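Local coordinates for protein 3-hydroxy-3-methylglutaryl-CoA lyase (Acinetobacter baumannii, PDB 6NDS) that belongs to the HMGL-like family of TIM-barrel enzymes and binds coenzyme A and a zinc ion, at residues L109-S114 and Q128-F133. Numbering follows the deposited sequence. Where two conformers were deposited one is given.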
loop_
_atom_site.group_PDB
_atom_site.type_symbol
_atom_site.label_atom_id
_atom_site.label_comp_id
_atom_site.label_asym_id
_atom_site.label_seq_id
_atom_site.Cartn_x
_atom_site.Cartn_y
_atom_site.Cartn_z
ATOM N N LEU A 109 18.722 -20.553 -4.499
ATOM C CA LEU A 109 19.567 -20.599 -3.312
ATOM C C LEU A 109 19.316 -19.355 -2.472
ATOM O O LEU A 109 19.184 -18.257 -3.006
ATOM C CB LEU A 109 21.046 -20.656 -3.702
ATOM C CG LEU A 109 21.502 -21.491 -4.905
ATOM C CD1 LEU A 109 23.022 -21.561 -4.956
ATOM C CD2 LEU A 109 20.926 -22.879 -4.862
ATOM N N VAL A 110 19.258 -19.523 -1.147
ATOM C CA VAL A 110 18.919 -18.405 -0.269
ATOM C C VAL A 110 19.883 -18.332 0.909
ATOM O O VAL A 110 20.110 -19.329 1.600
ATOM C CB VAL A 110 17.471 -18.507 0.249
ATOM C CG1 VAL A 110 17.164 -17.342 1.207
ATOM C CG2 VAL A 110 16.483 -18.510 -0.909
ATOM N N LEU A 111 20.421 -17.138 1.155
ATOM C CA LEU A 111 21.037 -16.811 2.435
ATOM C C LEU A 111 20.663 -15.370 2.778
ATOM O O LEU A 111 20.140 -14.631 1.938
ATOM C CB LEU A 111 22.561 -17.022 2.415
ATOM C CG LEU A 111 23.465 -15.850 2.031
ATOM C CD1 LEU A 111 24.929 -16.217 2.309
ATOM C CD2 LEU A 111 23.272 -15.428 0.578
ATOM N N SER A 112 20.888 -14.979 4.034
ATOM C CA SER A 112 20.579 -13.624 4.491
ATOM C C SER A 112 21.841 -12.777 4.591
ATOM O O SER A 112 22.902 -13.274 4.973
ATOM C CB SER A 112 19.878 -13.656 5.853
ATOM O OG SER A 112 18.697 -14.443 5.788
ATOM N N ALA A 113 21.724 -11.484 4.255
ATOM C CA ALA A 113 22.845 -10.571 4.463
ATOM C C ALA A 113 23.133 -10.359 5.942
ATOM O O ALA A 113 24.246 -9.964 6.302
ATOM C CB ALA A 113 22.562 -9.218 3.798
ATOM N N SER A 114 22.139 -10.582 6.792
ATOM C CA SER A 114 22.298 -10.490 8.234
ATOM C C SER A 114 22.807 -11.823 8.766
ATOM O O SER A 114 22.152 -12.853 8.571
ATOM C CB SER A 114 20.961 -10.147 8.884
ATOM O OG SER A 114 20.966 -10.503 10.258
ATOM N N GLN A 128 29.153 -20.578 5.850
ATOM C CA GLN A 128 28.710 -21.963 5.715
ATOM C C GLN A 128 27.669 -22.102 4.618
ATOM O O GLN A 128 27.670 -23.095 3.884
ATOM C CB GLN A 128 28.159 -22.479 7.041
ATOM C CG GLN A 128 29.230 -22.649 8.106
ATOM C CD GLN A 128 28.666 -22.972 9.476
ATOM O OE1 GLN A 128 27.792 -22.272 9.984
ATOM N NE2 GLN A 128 29.174 -24.036 10.087
ATOM N N SER A 129 26.769 -21.122 4.491
ATOM C CA SER A 129 25.803 -21.155 3.396
ATOM C C SER A 129 26.517 -21.180 2.051
ATOM O O SER A 129 26.182 -21.981 1.169
ATOM C CB SER A 129 24.857 -19.955 3.488
ATOM O OG SER A 129 23.835 -20.177 4.456
ATOM N N PHE A 130 27.534 -20.329 1.886
ATOM C CA PHE A 130 28.219 -20.282 0.599
ATOM C C PHE A 130 29.103 -21.501 0.374
ATOM O O PHE A 130 29.317 -21.896 -0.780
ATOM C CB PHE A 130 29.012 -18.982 0.459
ATOM C CG PHE A 130 28.334 -17.974 -0.431
ATOM C CD1 PHE A 130 28.354 -18.130 -1.809
ATOM C CD2 PHE A 130 27.652 -16.894 0.106
ATOM C CE1 PHE A 130 27.714 -17.225 -2.639
ATOM C CE2 PHE A 130 27.006 -15.984 -0.721
ATOM C CZ PHE A 130 27.041 -16.147 -2.092
ATOM N N ALA A 131 29.619 -22.117 1.444
ATOM C CA ALA A 131 30.297 -23.399 1.282
ATOM C C ALA A 131 29.357 -24.446 0.688
ATOM O O ALA A 131 29.756 -25.234 -0.179
ATOM C CB ALA A 131 30.861 -23.877 2.621
ATOM N N GLY A 132 28.103 -24.472 1.143
ATOM C CA GLY A 132 27.136 -25.374 0.537
ATOM C C GLY A 132 26.838 -25.015 -0.909
ATOM O O GLY A 132 26.772 -25.891 -1.777
ATOM N N PHE A 133 26.686 -23.720 -1.191
ATOM C CA PHE A 133 26.389 -23.281 -2.552
ATOM C C PHE A 133 27.499 -23.688 -3.511
ATOM O O PHE A 133 27.231 -24.120 -4.640
ATOM C CB PHE A 133 26.197 -21.766 -2.584
ATOM C CG PHE A 133 25.013 -21.268 -1.782
ATOM C CD1 PHE A 133 24.035 -22.143 -1.318
ATOM C CD2 PHE A 133 24.879 -19.920 -1.507
ATOM C CE1 PHE A 133 22.952 -21.675 -0.586
ATOM C CE2 PHE A 133 23.783 -19.441 -0.783
ATOM C CZ PHE A 133 22.827 -20.319 -0.323
HETATM O O HOH W 1 21.694 -20.949 3.172
#
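Leu109 lies over one face of the Phe133 ring, its CB 3.9 Å from the ring centroid and 17° off the normal, a CH-pi contact. The branch continues back along the aromatic side chain, and CD1 rests 3.8 Å from Phe133 CG, the two side chains running past each other in opposite directions. Phe133 CG sits beside its own backbone N (chi1 -64°), which sends the flat ring from the helix to the strand, where Leu111 CB approaches CE2 obliquely. At its edge, Phe133 CZ comes within 3.5 Å of Val110 O.

Leu111 packs nearer the N-terminal end of the helical segment. Its CD1 approaches Phe130 CD2 at 3.6 Å, the side chains crossing at about a right angle, while its CB packs 3.9 Å from Ser129 CB, a small residue, consistent with the close approach of the backbones here. This is the barrel wall of a TIM-barrel fold: helix 126-140 packs on the outer side of strand 106-112, and residues 109-112 and 128-133 run nearly antiparallel (165°). Leu109 and Leu111 point to that helix; Val110 points away from it, and its side chain lies about 4 Å from the bound coenzyme A.

The polar link is indirect. A water donates to Val110 O at 2.8 Å and accepts from Ser129 OG at 2.6 Å; a short hydroxyl here can serve both the water and Asn118, whose ND2 also bonds to Ser129 OG, beside the leucine and phenylalanine side chains.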